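Vitamin B12-binding protein (Vibrio cholerae O395, PDB 5YSC) binds vitamin B12 in the periplasm and probably hands it to the membrane subunit BtuC of the BtuCDF import transporter. Local coordinates at residues A[71-76]-A[94-99]; A[147-152]-A[257-262]; A[120-125]-A[130-135]. All coordinates share one frame; numbering follows the deposited sequence.

Contact 1 (A[71-76]-A[94-99]); sequences EKILTL and AKLRQL
Ile73 meets Leu96 and Leu74 meets Leu99 where helix 70-76 packs beside helix 90-98 in the N-terminal lobe, an alpha/beta domain of Rossmann-like type. Helix 70-76 leads into strand 80-83, and helix 90-98 is the connection of the beta-alpha-beta crossover from that strand to strand 103-105. Every contact between the two segments is apolar; no hydrogen bond crosses. In the buried pair, methyl CG2 of Ile73 lies 4.1 Å from methyl CD2 of Leu96, and the two side chains cross at about a right angle. CG2 is the branch that sits anti to the backbone N of Ile73, with CG1 beside that N (chi1 -65°). The same two residues continue the lobe's core, Ile73 against Ile24 of strand 23-25 and Leu96 against Ile103 of strand 103-105. Within the segments, backbone bonds hold each turn, Thr75 N to Glu71 O at 3.1 Å and Leu99 N to Lys95 O at 2.8 Å, while Lys72 forms a salt bridge with Glu60. Helix 70-76 also carries Glu71, predicted to matter for docking on BtuC. Nearer the surface, Leu99, which also rests on Ile70, sets its CD1 3.9 Å from CD1 of Leu74.

Contact 2 (A[147-152]-A[257-262]); sequences TQYASN and AVEQVC
Asn152 ND2 donates to the carbonyl O of Cys262 over 3.2 Å, with an N-H...O angle of 151°. The oxygen lies close to the amide plane of Asn152, whereas the donor is tilted 17° from the carbonyl plane of Cys262. Beside this bond the Tyr149 ring lies against the same cysteine. Cys262 CB stands over the centre of one ring face, 3.5 Å from the centroid, in a CH-pi contact, and comes within 3.4 Å of Tyr149 CG. Its sulfur adds an oblique sulfur-aromatic contact, SG being 4.2 Å from the Tyr149 centroid. Across the opposite face lies CG of Gln148, 4.0 Å above the plane, which leaves the ring clasped between its chain neighbour and helix 254-267. At the phenol end, Tyr149 OH approaches Glu259 CG at 3.9 Å and has a weak hydrogen bond with Thr263 OG1; the Glu259 carboxylate is engaged by Arg141 in a salt bridge. SG of Cys262 is fixed by its disulfide to Cys182, just after helix 176-181. Tyr149 is the first residue to leave helical geometry after helix 128-148, and the contact thus packs the C-terminal lobe on the exit of the long interlobe helix, the hallmark of B12- and siderophore-binding periplasmic proteins.

Contact 3 (A[120-125]-A[130-135]); sequences ALSHYS and VGQKAA
Ser122 and Gly131 bring two helices almost backbone to backbone, their CA atoms 4.8 Å apart. Ser122 CB points at the second segment and rests 3.7 Å from Gly131 CA and 4.0 Å from Gly131 C. So near an approach is possible because Gly131 has no side chain on the face turned to the serine methylene. No direct hydrogen bond joins the segments, and a water makes the polar link instead. It donates to Ser122 OG over 2.8 Å and accepts from Gln132 NE2 over 2.9 Å, tying the end of an exposed glutamine side chain to a buried serine. The same water lies above the His123 ring, 3.5 Å from its plane and nearer the border than the middle. This is the tight end of an antiparallel alpha-alpha hairpin: helix 112-122, the last helix packed on the N-terminal lobe's sheet, turns into helix 128-148, the long helix that spans to the other lobe in this family. Ser122 OG lies between its own backbone N and carbonyl carbon (chi1 84°), and it is also hydrogen-bonded to Glu119 O one turn back; His123 ND1 bonds to that same carbonyl. Beyond Ser122 the chain leaves through a type I turn closed by Ser125 N bonding to Ser122 O at 3.0 Å. Further out, Ser125 OG is held by Gly38 O and Asn127 N, while the side chains of Ala134 and Ala135 touch Ile118 and Glu119 of helix 112-122.

How the contacts relate
Contacts 2 and 3 share helix 128-148: contact 3 packs its start on the N-terminal lobe, contact 2 its exit on the C-terminal lobe, and their centres lie about 26 Å apart. Contact 1 belongs to the N-terminal lobe alone, with its centre about 41 Å from that of contact 2 on the opposite side of the chain's centre. Contacts 2 and 3 are buried, whereas contact 1 runs from core to surface. Their chemistry follows: aliphatic methyls alone in contact 1, an aromatic face with a disulfide cysteine and a side-chain to backbone bond in contact 2, and a glycine-based close approach with a bridging water in contact 3.

Contact 1 (A[71-76]-A[94-99])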
loop_
_atom_site.group_PDB
_atom_site.type_symbol
_atom_site.label_atom_id
_atom_site.label_comp_id
_atom_site.label_asym_id
_atom_site.label_seq_id
_atom_site.Cartn_x
_atom_site.Cartn_y
_atom_site.Cartn_z
ATOM N N GLU A 71 -21.053 5.970 14.216
ATOM C CA GLU A 71 -21.716 7.033 14.958
ATOM C C GLU A 71 -21.162 8.389 14.551
ATOM O O GLU A 71 -21.914 9.309 14.220
ATOM C CB GLU A 71 -21.531 6.805 16.448
ATOM C CG GLU A 71 -22.300 7.783 17.326
ATOM C CD GLU A 71 -22.328 7.375 18.784
ATOM O OE1 GLU A 71 -21.632 6.411 19.173
ATOM O OE2 GLU A 71 -23.062 8.028 19.545
ATOM N N LYS A 72 -19.834 8.511 14.547
ATOM C CA LYS A 72 -19.187 9.768 14.172
ATOM C C LYS A 72 -19.478 10.120 12.727
ATOM O O LYS A 72 -19.713 11.286 12.408
ATOM C CB LYS A 72 -17.682 9.675 14.408
ATOM C CG LYS A 72 -17.243 10.087 15.776
ATOM C CD LYS A 72 -15.720 9.935 15.987
ATOM C CE LYS A 72 -15.082 11.139 16.643
ATOM N NZ LYS A 72 -14.555 12.077 15.599
ATOM N N ILE A 73 -19.473 9.128 11.831
ATOM C CA ILE A 73 -19.804 9.392 10.433
ATOM C C ILE A 73 -21.220 9.955 10.297
ATOM O O ILE A 73 -21.475 10.858 9.478
ATOM C CB ILE A 73 -19.606 8.115 9.594
ATOM C CG1 ILE A 73 -18.118 7.744 9.607
ATOM C CG2 ILE A 73 -20.092 8.308 8.194
ATOM C CD1 ILE A 73 -17.768 6.569 8.741
ATOM N N LEU A 74 -22.174 9.406 11.055
ATOM C CA LEU A 74 -23.524 9.957 11.046
ATOM C C LEU A 74 -23.484 11.428 11.435
ATOM O O LEU A 74 -24.113 12.279 10.796
ATOM C CB LEU A 74 -24.396 9.175 12.031
ATOM C CG LEU A 74 -25.347 8.045 11.624
ATOM C CD1 LEU A 74 -25.345 7.658 10.171
ATOM C CD2 LEU A 74 -25.049 6.842 12.494
ATOM N N THR A 75 -22.692 11.708 12.460
ATOM C CA THR A 75 -22.462 13.046 12.974
ATOM C C THR A 75 -21.893 14.021 11.947
ATOM O O THR A 75 -22.023 15.227 12.108
ATOM C CB THR A 75 -21.459 12.981 14.129
ATOM O OG1 THR A 75 -22.150 12.881 15.381
ATOM C CG2 THR A 75 -20.547 14.193 14.113
ATOM N N LEU A 76 -21.250 13.498 10.908
ATOM C CA LEU A 76 -20.519 14.322 9.953
ATOM C C LEU A 76 -21.249 14.548 8.645
ATOM O O LEU A 76 -20.875 15.460 7.904
ATOM C CB LEU A 76 -19.147 13.705 9.651
ATOM C CG LEU A 76 -18.113 13.850 10.778
ATOM C CD1 LEU A 76 -16.928 12.931 10.570
ATOM C CD2 LEU A 76 -17.633 15.299 10.887
ATOM N N ALA A 94 -20.940 -2.353 4.573
ATOM C CA ALA A 94 -22.287 -2.694 4.141
ATOM C C ALA A 94 -23.299 -1.805 4.845
ATOM O O ALA A 94 -24.235 -1.291 4.217
ATOM C CB ALA A 94 -22.581 -4.181 4.405
ATOM N N LYS A 95 -23.104 -1.573 6.146
ATOM C CA LYS A 95 -23.994 -0.664 6.874
ATOM C C LYS A 95 -24.015 0.705 6.218
ATOM O O LYS A 95 -25.084 1.286 5.998
ATOM C CB LYS A 95 -23.565 -0.539 8.338
ATOM C CG LYS A 95 -24.529 -1.135 9.348
ATOM C CD LYS A 95 -23.861 -2.134 10.270
ATOM C CE LYS A 95 -23.094 -1.460 11.385
ATOM N NZ LYS A 95 -22.013 -2.299 12.045
ATOM N N LEU A 96 -22.830 1.244 5.900
ATOM C CA LEU A 96 -22.765 2.557 5.263
ATOM C C LEU A 96 -23.498 2.562 3.929
ATOM O O LEU A 96 -24.146 3.561 3.570
ATOM C CB LEU A 96 -21.299 2.971 5.080
ATOM C CG LEU A 96 -20.578 3.314 6.377
ATOM C CD1 LEU A 96 -19.098 3.582 6.052
ATOM C CD2 LEU A 96 -21.213 4.494 7.092
ATOM N N ARG A 97 -23.368 1.483 3.156
ATOM C CA ARG A 97 -24.103 1.390 1.906
ATOM C C ARG A 97 -25.600 1.364 2.188
ATOM O O ARG A 97 -26.378 2.046 1.518
ATOM C CB ARG A 97 -23.686 0.147 1.117
ATOM C CG ARG A 97 -22.286 0.212 0.510
ATOM C CD ARG A 97 -22.012 -0.893 -0.536
ATOM N NE ARG A 97 -22.050 -2.246 0.015
ATOM C CZ ARG A 97 -21.021 -2.851 0.614
ATOM N NH1 ARG A 97 -19.848 -2.211 0.757
ATOM N NH2 ARG A 97 -21.152 -4.102 1.070
ATOM N N GLN A 98 -26.012 0.603 3.202
ATOM C CA GLN A 98 -27.440 0.472 3.482
ATOM C C GLN A 98 -28.011 1.781 3.995
ATOM O O GLN A 98 -29.191 2.076 3.772
ATOM C CB GLN A 98 -27.675 -0.704 4.453
ATOM C CG GLN A 98 -28.046 -2.024 3.698
ATOM C CD GLN A 98 -27.798 -3.329 4.488
ATOM O OE1 GLN A 98 -27.256 -3.317 5.603
ATOM N NE2 GLN A 98 -28.195 -4.459 3.889
ATOM N N LEU A 99 -27.179 2.601 4.631
ATOM C CA LEU A 99 -27.593 3.909 5.109
ATOM C C LEU A 99 -27.705 4.938 3.995
ATOM O O LEU A 99 -28.119 6.064 4.276
ATOM C CB LEU A 99 -26.612 4.405 6.158
ATOM C CG LEU A 99 -26.719 3.778 7.544
ATOM C CD1 LEU A 99 -25.506 4.182 8.401
ATOM C CD2 LEU A 99 -28.001 4.240 8.186
#

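Contact 2 (A[147-152]-A[257-262])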
loop_
_atom_site.group_PDB
_atom_site.type_symbol
_atom_site.label_atom_id
_atom_site.label_comp_id
_atom_site.label_asym_id
_atom_site.label_seq_id
_atom_site.Cartn_x
_atom_site.Cartn_y
_atom_site.Cartn_z
ATOM N N THR A 147 9.854 0.839 -18.107
ATOM C CA THR A 147 10.947 0.805 -19.074
ATOM C C THR A 147 12.285 0.626 -18.368
ATOM O O THR A 147 13.082 -0.248 -18.725
ATOM C CB THR A 147 10.940 2.093 -19.899
ATOM O OG1 THR A 147 9.690 2.216 -20.614
ATOM C CG2 THR A 147 12.117 2.106 -20.881
ATOM N N GLN A 148 12.528 1.423 -17.332
ATOM C CA GLN A 148 13.850 1.479 -16.721
ATOM C C GLN A 148 14.239 0.167 -16.058
ATOM O O GLN A 148 15.427 -0.175 -16.020
ATOM C CB GLN A 148 13.898 2.619 -15.699
ATOM C CG GLN A 148 15.222 2.754 -14.948
ATOM C CD GLN A 148 15.220 3.953 -14.022
ATOM O OE1 GLN A 148 14.343 4.815 -14.101
ATOM N NE2 GLN A 148 16.195 4.009 -13.131
ATOM N N TYR A 149 13.280 -0.567 -15.506
ATOM C CA TYR A 149 13.582 -1.740 -14.685
ATOM C C TYR A 149 13.174 -3.037 -15.372
ATOM O O TYR A 149 12.924 -4.057 -14.717
ATOM C CB TYR A 149 12.928 -1.620 -13.307
ATOM C CG TYR A 149 13.619 -0.570 -12.497
ATOM C CD1 TYR A 149 14.949 -0.723 -12.154
ATOM C CD2 TYR A 149 12.974 0.606 -12.144
ATOM C CE1 TYR A 149 15.622 0.253 -11.443
ATOM C CE2 TYR A 149 13.635 1.588 -11.430
ATOM C CZ TYR A 149 14.962 1.394 -11.082
ATOM O OH TYR A 149 15.626 2.362 -10.367
ATOM N N ALA A 150 13.122 -3.005 -16.702
ATOM C CA ALA A 150 12.806 -4.208 -17.457
ATOM C C ALA A 150 13.931 -5.225 -17.337
ATOM O O ALA A 150 13.690 -6.417 -17.099
ATOM C CB ALA A 150 12.559 -3.828 -18.914
ATOM N N SER A 151 15.175 -4.748 -17.447
ATOM C CA SER A 151 16.338 -5.628 -17.483
ATOM C C SER A 151 16.433 -6.513 -16.250
ATOM O O SER A 151 17.109 -7.551 -16.302
ATOM C CB SER A 151 17.623 -4.810 -17.630
ATOM O OG SER A 151 17.386 -3.441 -17.347
ATOM N N ASN A 152 15.788 -6.133 -15.144
ATOM C CA ASN A 152 15.807 -6.983 -13.964
ATOM C C ASN A 152 15.368 -8.394 -14.347
ATOM O O ASN A 152 14.455 -8.584 -15.158
ATOM C CB ASN A 152 14.896 -6.434 -12.860
ATOM C CG ASN A 152 15.434 -5.151 -12.223
ATOM O OD1 ASN A 152 16.309 -4.486 -12.777
ATOM N ND2 ASN A 152 14.911 -4.812 -11.046
ATOM N N ALA A 257 8.345 3.574 -3.798
ATOM C CA ALA A 257 8.553 2.182 -3.442
ATOM C C ALA A 257 8.982 1.348 -4.643
ATOM O O ALA A 257 9.795 0.435 -4.494
ATOM C CB ALA A 257 7.287 1.576 -2.846
ATOM N N VAL A 258 8.376 1.579 -5.815
ATOM C CA VAL A 258 8.829 0.900 -7.025
ATOM C C VAL A 258 10.312 1.137 -7.236
ATOM O O VAL A 258 11.084 0.201 -7.444
ATOM C CB VAL A 258 8.004 1.334 -8.238
ATOM C CG1 VAL A 258 8.651 0.850 -9.522
ATOM C CG2 VAL A 258 6.582 0.758 -8.114
ATOM N N GLU A 259 10.742 2.382 -7.181
ATOM C CA GLU A 259 12.174 2.656 -7.335
ATOM C C GLU A 259 13.000 1.905 -6.281
ATOM O O GLU A 259 14.060 1.331 -6.589
ATOM C CB GLU A 259 12.384 4.187 -7.283
ATOM C CG GLU A 259 13.418 4.719 -8.180
ATOM C CD GLU A 259 13.448 6.240 -8.184
ATOM O OE1 GLU A 259 12.508 6.868 -8.748
ATOM O OE2 GLU A 259 14.437 6.796 -7.638
ATOM N N GLN A 260 12.568 1.931 -5.019
ATOM C CA GLN A 260 13.365 1.333 -3.943
ATOM C C GLN A 260 13.463 -0.171 -4.134
ATOM O O GLN A 260 14.552 -0.756 -4.079
ATOM C CB GLN A 260 12.740 1.663 -2.575
ATOM C CG GLN A 260 13.570 1.191 -1.389
ATOM C CD GLN A 260 12.954 1.509 -0.062
ATOM O OE1 GLN A 260 11.764 1.298 0.167
ATOM N NE2 GLN A 260 13.778 2.011 0.843
ATOM N N VAL A 261 12.308 -0.811 -4.350
ATOM C CA VAL A 261 12.260 -2.250 -4.550
ATOM C C VAL A 261 13.077 -2.655 -5.762
ATOM O O VAL A 261 13.908 -3.572 -5.689
ATOM C CB VAL A 261 10.797 -2.726 -4.693
ATOM C CG1 VAL A 261 10.726 -4.170 -5.255
ATOM C CG2 VAL A 261 10.175 -2.639 -3.348
ATOM N N CYS A 262 12.840 -1.972 -6.886
ATOM C CA CYS A 262 13.485 -2.298 -8.153
ATOM C C CYS A 262 14.990 -2.079 -8.097
ATOM O O CYS A 262 15.766 -2.860 -8.672
ATOM C CB CYS A 262 12.884 -1.453 -9.252
ATOM S SG CYS A 262 11.377 -2.039 -10.008
#

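Contact 3 (A[120-125]-A[130-135])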
loop_
_atom_site.group_PDB
_atom_site.type_symbol
_atom_site.label_atom_id
_atom_site.label_comp_id
_atom_site.label_asym_id
_atom_site.label_seq_id
_atom_site.Cartn_x
_atom_site.Cartn_y
_atom_site.Cartn_z
ATOM N N ALA A 120 -10.705 8.731 -11.152
ATOM C CA ALA A 120 -12.078 8.625 -10.662
ATOM C C ALA A 120 -12.384 9.667 -9.599
ATOM O O ALA A 120 -13.427 10.331 -9.636
ATOM C CB ALA A 120 -12.330 7.220 -10.105
ATOM N N LEU A 121 -11.511 9.814 -8.603
ATOM C CA LEU A 121 -11.843 10.723 -7.536
ATOM C C LEU A 121 -11.874 12.165 -8.011
ATOM O O LEU A 121 -12.560 12.993 -7.417
ATOM C CB LEU A 121 -10.860 10.547 -6.377
ATOM C CG LEU A 121 -11.113 9.322 -5.503
ATOM C CD1 LEU A 121 -9.965 9.135 -4.516
ATOM C CD2 LEU A 121 -12.424 9.468 -4.727
ATOM N N SER A 122 -11.118 12.487 -9.049
ATOM C CA SER A 122 -11.130 13.843 -9.579
ATOM C C SER A 122 -12.507 14.252 -10.095
ATOM O O SER A 122 -12.796 15.455 -10.184
ATOM C CB SER A 122 -10.082 13.961 -10.684
ATOM O OG SER A 122 -10.555 13.529 -11.940
ATOM N N HIS A 123 -13.368 13.285 -10.411
ATOM C CA HIS A 123 -14.729 13.624 -10.836
ATOM C C HIS A 123 -15.520 14.319 -9.740
ATOM O O HIS A 123 -16.564 14.927 -10.016
ATOM C CB HIS A 123 -15.490 12.368 -11.270
ATOM C CG HIS A 123 -15.030 11.805 -12.569
ATOM N ND1 HIS A 123 -13.739 11.383 -12.780
ATOM C CD2 HIS A 123 -15.687 11.593 -13.730
ATOM C CE1 HIS A 123 -13.621 10.934 -14.014
ATOM N NE2 HIS A 123 -14.787 11.056 -14.613
ATOM N N TYR A 124 -15.065 14.206 -8.501
ATOM C CA TYR A 124 -15.794 14.800 -7.395
ATOM C C TYR A 124 -15.166 16.112 -6.985
ATOM O O TYR A 124 -15.560 16.703 -5.988
ATOM C CB TYR A 124 -15.825 13.862 -6.191
ATOM C CG TYR A 124 -16.526 12.558 -6.447
ATOM C CD1 TYR A 124 -17.886 12.425 -6.232
ATOM C CD2 TYR A 124 -15.828 11.460 -6.903
ATOM C CE1 TYR A 124 -18.525 11.234 -6.464
ATOM C CE2 TYR A 124 -16.458 10.267 -7.137
ATOM C CZ TYR A 124 -17.805 10.156 -6.920
ATOM O OH TYR A 124 -18.426 8.954 -7.160
ATOM N N SER A 125 -14.180 16.561 -7.749
ATOM C CA SER A 125 -13.440 17.747 -7.356
ATOM C C SER A 125 -14.051 18.988 -7.994
ATOM O O SER A 125 -14.610 18.929 -9.094
ATOM C CB SER A 125 -11.969 17.626 -7.762
ATOM O OG SER A 125 -11.262 18.825 -7.476
ATOM N N VAL A 130 -6.718 19.133 -11.376
ATOM C CA VAL A 130 -5.681 18.724 -10.416
ATOM C C VAL A 130 -5.501 17.213 -10.439
ATOM O O VAL A 130 -4.388 16.691 -10.605
ATOM C CB VAL A 130 -6.044 19.209 -9.000
ATOM C CG1 VAL A 130 -5.005 18.727 -7.966
ATOM C CG2 VAL A 130 -6.217 20.704 -8.965
ATOM N N GLY A 131 -6.597 16.486 -10.231
ATOM C CA GLY A 131 -6.544 15.035 -10.277
ATOM C C GLY A 131 -6.253 14.494 -11.661
ATOM O O GLY A 131 -5.541 13.502 -11.817
ATOM N N GLN A 132 -6.807 15.134 -12.697
ATOM C CA GLN A 132 -6.461 14.758 -14.055
ATOM C C GLN A 132 -4.951 14.807 -14.236
ATOM O O GLN A 132 -4.337 13.871 -14.764
ATOM C CB GLN A 132 -7.180 15.709 -15.020
ATOM C CG GLN A 132 -8.639 15.349 -15.222
ATOM C CD GLN A 132 -9.502 16.545 -15.685
ATOM O OE1 GLN A 132 -8.988 17.634 -15.966
ATOM N NE2 GLN A 132 -10.817 16.346 -15.715
ATOM N N LYS A 133 -4.338 15.885 -13.756
ATOM C CA LYS A 133 -2.894 16.048 -13.905
ATOM C C LYS A 133 -2.134 15.025 -13.068
ATOM O O LYS A 133 -1.163 14.415 -13.538
ATOM C CB LYS A 133 -2.484 17.466 -13.513
ATOM C CG LYS A 133 -0.989 17.681 -13.602
ATOM C CD LYS A 133 -0.656 19.101 -13.215
ATOM C CE LYS A 133 0.811 19.262 -12.932
ATOM N NZ LYS A 133 1.562 19.003 -14.171
ATOM N N ALA A 134 -2.557 14.830 -11.820
ATOM C CA ALA A 134 -1.834 13.896 -10.963
ATOM C C ALA A 134 -1.847 12.494 -11.546
ATOM O O ALA A 134 -0.829 11.798 -11.524
ATOM C CB ALA A 134 -2.426 13.917 -9.558
ATOM N N ALA A 135 -2.998 12.051 -12.070
ATOM C CA ALA A 135 -3.081 10.724 -12.672
ATOM C C ALA A 135 -2.231 10.633 -13.931
ATOM O O ALA A 135 -1.592 9.605 -14.193
ATOM C CB ALA A 135 -4.539 10.380 -12.988
HETATM O O HOH W 1 -12.056 14.216 -14.209
#